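Ferredoxin, 2Fe-2S (Aquifex aeolicus, PDB 1M2D) carries a [2Fe-2S] cluster in a thioredoxin-like fold and transfers electrons as a homodimeric ferredoxin. Local coordinates at residues V6-Q11 and T48-T53. The protein carries 1 engineered substitution. Sequence-based numbering, arbitrary orientation.
With FES (Fe2/s2 (inorganic) cluster), chain C.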
loop_
_atom_site.group_PDB
_atom_site.type_symbol
_atom_site.label_atom_id
_atom_site.label_comp_id
_atom_site.label_asym_id
_atom_site.label_seq_id
_atom_site.Cartn_x
_atom_site.Cartn_y
_atom_site.Cartn_z
ATOM N N VAL A 6 1.440 -2.609 6.917
ATOM C CA VAL A 6 0.605 -3.701 6.467
ATOM C C VAL A 6 -0.397 -3.144 5.450
ATOM O O VAL A 6 -1.120 -2.178 5.777
ATOM C CB VAL A 6 -0.174 -4.336 7.639
ATOM C CG1 VAL A 6 -1.034 -5.477 7.157
ATOM C CG2 VAL A 6 0.799 -4.776 8.725
ATOM N N PHE A 7 -0.424 -3.689 4.266
ATOM C CA PHE A 7 -1.321 -3.300 3.195
ATOM C C PHE A 7 -2.336 -4.415 2.979
ATOM O O PHE A 7 -1.947 -5.569 2.712
ATOM C CB PHE A 7 -0.520 -3.059 1.911
ATOM C CG PHE A 7 0.347 -1.843 1.993
ATOM C CD1 PHE A 7 1.686 -1.945 2.375
ATOM C CD2 PHE A 7 -0.163 -0.565 1.750
ATOM C CE1 PHE A 7 2.483 -0.825 2.484
ATOM C CE2 PHE A 7 0.649 0.551 1.799
ATOM C CZ PHE A 7 1.984 0.427 2.157
ATOM N N VAL A 8 -3.605 -4.088 3.072
ATOM C CA VAL A 8 -4.688 -5.052 2.887
ATOM C C VAL A 8 -5.495 -4.633 1.653
ATOM O O VAL A 8 -6.056 -3.551 1.624
ATOM C CB VAL A 8 -5.625 -5.105 4.106
ATOM C CG1 VAL A 8 -6.694 -6.153 3.893
ATOM C CG2 VAL A 8 -4.828 -5.426 5.344
ATOM N N CYS A 9 -5.537 -5.515 0.643
ATOM C CA CYS A 9 -6.360 -5.232 -0.524
ATOM C C CYS A 9 -7.837 -5.289 -0.109
ATOM O O CYS A 9 -8.281 -6.316 0.390
ATOM C CB CYS A 9 -6.075 -6.214 -1.624
ATOM S SG CYS A 9 -7.140 -5.904 -3.066
ATOM N N VAL A 10 -8.564 -4.189 -0.339
ATOM C CA VAL A 10 -9.967 -4.092 -0.052
ATOM C C VAL A 10 -10.799 -3.916 -1.342
ATOM O O VAL A 10 -11.977 -3.573 -1.267
ATOM C CB VAL A 10 -10.318 -3.002 0.980
ATOM C CG1 VAL A 10 -9.635 -3.316 2.306
ATOM C CG2 VAL A 10 -9.919 -1.625 0.467
ATOM N N GLN A 11 -10.169 -4.144 -2.490
ATOM C CA GLN A 11 -10.822 -4.010 -3.781
ATOM C C GLN A 11 -12.032 -4.897 -3.895
ATOM O O GLN A 11 -11.993 -6.080 -3.597
ATOM C CB GLN A 11 -9.830 -4.433 -4.842
ATOM C CG GLN A 11 -10.291 -4.340 -6.293
ATOM C CD GLN A 11 -10.161 -2.964 -6.876
ATOM O OE1 GLN A 11 -9.047 -2.380 -6.866
ATOM N NE2 GLN A 11 -11.266 -2.413 -7.364
ATOM N N THR A 48 3.105 0.242 13.941
ATOM C CA THR A 48 2.441 -0.493 12.852
ATOM C C THR A 48 1.434 0.433 12.208
ATOM O O THR A 48 0.762 1.186 12.873
ATOM C CB THR A 48 1.692 -1.746 13.339
ATOM O OG1 THR A 48 2.509 -2.495 14.185
ATOM C CG2 THR A 48 1.410 -2.604 12.124
ATOM N N VAL A 49 1.370 0.432 10.896
ATOM C CA VAL A 49 0.353 1.158 10.121
ATOM C C VAL A 49 -0.373 0.126 9.273
ATOM O O VAL A 49 0.292 -0.728 8.699
ATOM C CB VAL A 49 0.928 2.244 9.240
ATOM C CG1 VAL A 49 -0.107 2.792 8.285
ATOM C CG2 VAL A 49 1.404 3.397 10.128
ATOM N N ILE A 50 -1.679 0.210 9.171
ATOM C CA ILE A 50 -2.546 -0.639 8.406
ATOM C C ILE A 50 -3.193 0.236 7.338
ATOM O O ILE A 50 -3.877 1.197 7.656
ATOM C CB ILE A 50 -3.683 -1.349 9.206
ATOM C CG1 ILE A 50 -3.255 -1.936 10.529
ATOM C CG2 ILE A 50 -4.308 -2.412 8.315
ATOM C CD1 ILE A 50 -2.161 -2.985 10.376
ATOM N N THR A 51 -2.993 -0.098 6.075
ATOM C CA THR A 51 -3.453 0.700 4.944
ATOM C C THR A 51 -4.294 -0.144 4.021
ATOM O O THR A 51 -3.852 -1.198 3.576
ATOM C CB THR A 51 -2.263 1.293 4.156
ATOM O OG1 THR A 51 -1.452 2.062 5.051
ATOM C CG2 THR A 51 -2.712 2.135 2.997
ATOM N N PRO A 52 -5.514 0.317 3.663
ATOM C CA PRO A 52 -6.315 -0.384 2.667
ATOM C C PRO A 52 -5.901 -0.004 1.252
ATOM O O PRO A 52 -5.564 1.151 1.024
ATOM C CB PRO A 52 -7.754 0.127 2.981
ATOM C CG PRO A 52 -7.523 1.535 3.466
ATOM C CD PRO A 52 -6.183 1.541 4.166
ATOM N N THR A 53 -5.970 -0.963 0.335
ATOM C CA THR A 53 -5.522 -0.720 -1.021
ATOM C C THR A 53 -6.489 -1.227 -2.055
ATOM O O THR A 53 -7.389 -2.037 -1.797
ATOM C CB THR A 53 -4.147 -1.390 -1.346
ATOM O OG1 THR A 53 -4.314 -2.787 -1.527
ATOM C CG2 THR A 53 -3.168 -1.194 -0.201
HETATM FE FE1 FES C . -7.122 -7.925 -4.169
HETATM FE FE2 FES C . -6.721 -8.169 -6.825
HETATM S S1 FES C . -8.628 -7.679 -5.777
HETATM S S2 FES C . -5.228 -8.490 -5.168
#
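The Phe7 ring meets Thr53 at its edge: CG2 of Thr53 lies near the ring plane, 3.6 Å from Phe7 CD2. Thr51 approaches the same ring obliquely, its CB 3.7 Å from Phe7 CD2. The ring also stacks with His5 and with Phe7 of the second subunit, so the Phe7, Thr51 and Thr53 part of this face lies at the dimer contact, while Cys9, on the same face, turns to the cluster. Thr51 OG1 is hydrogen-bonded to His5 NE2.

On the other face, chi1 of -44° sets Ile50 CG1 beside the backbone N, and the turn at chi2 carries CD1 to 3.6 Å from Val6 CB; helix 27-40 packs over Ile50 through Phe31 and Ile38. Further along, Val10 CG2 meets Pro52 CB at 3.8 Å.

Strands 4-9 and 48-53 are parallel neighbours joined through helix 27-40, a beta-alpha-beta crossover of the thioredoxin-like fold. Five backbone hydrogen bonds fix the pairing; Thr53 N to Val8 O is the most bent (146°). Beyond the strand end, Val10 N still binds Thr53 O at 2.9 Å, so Thr53 holds the backbone on either side of Cys9.

Cys9 SG binds iron FE1 at 2.3 Å, and Cys22 SG is also an iron ligand. Gln11 N donates a long hydrogen bond to Cys9 SG (3.6 Å), which would be expected to draw charge from the thiolate and may favour the reduced cluster.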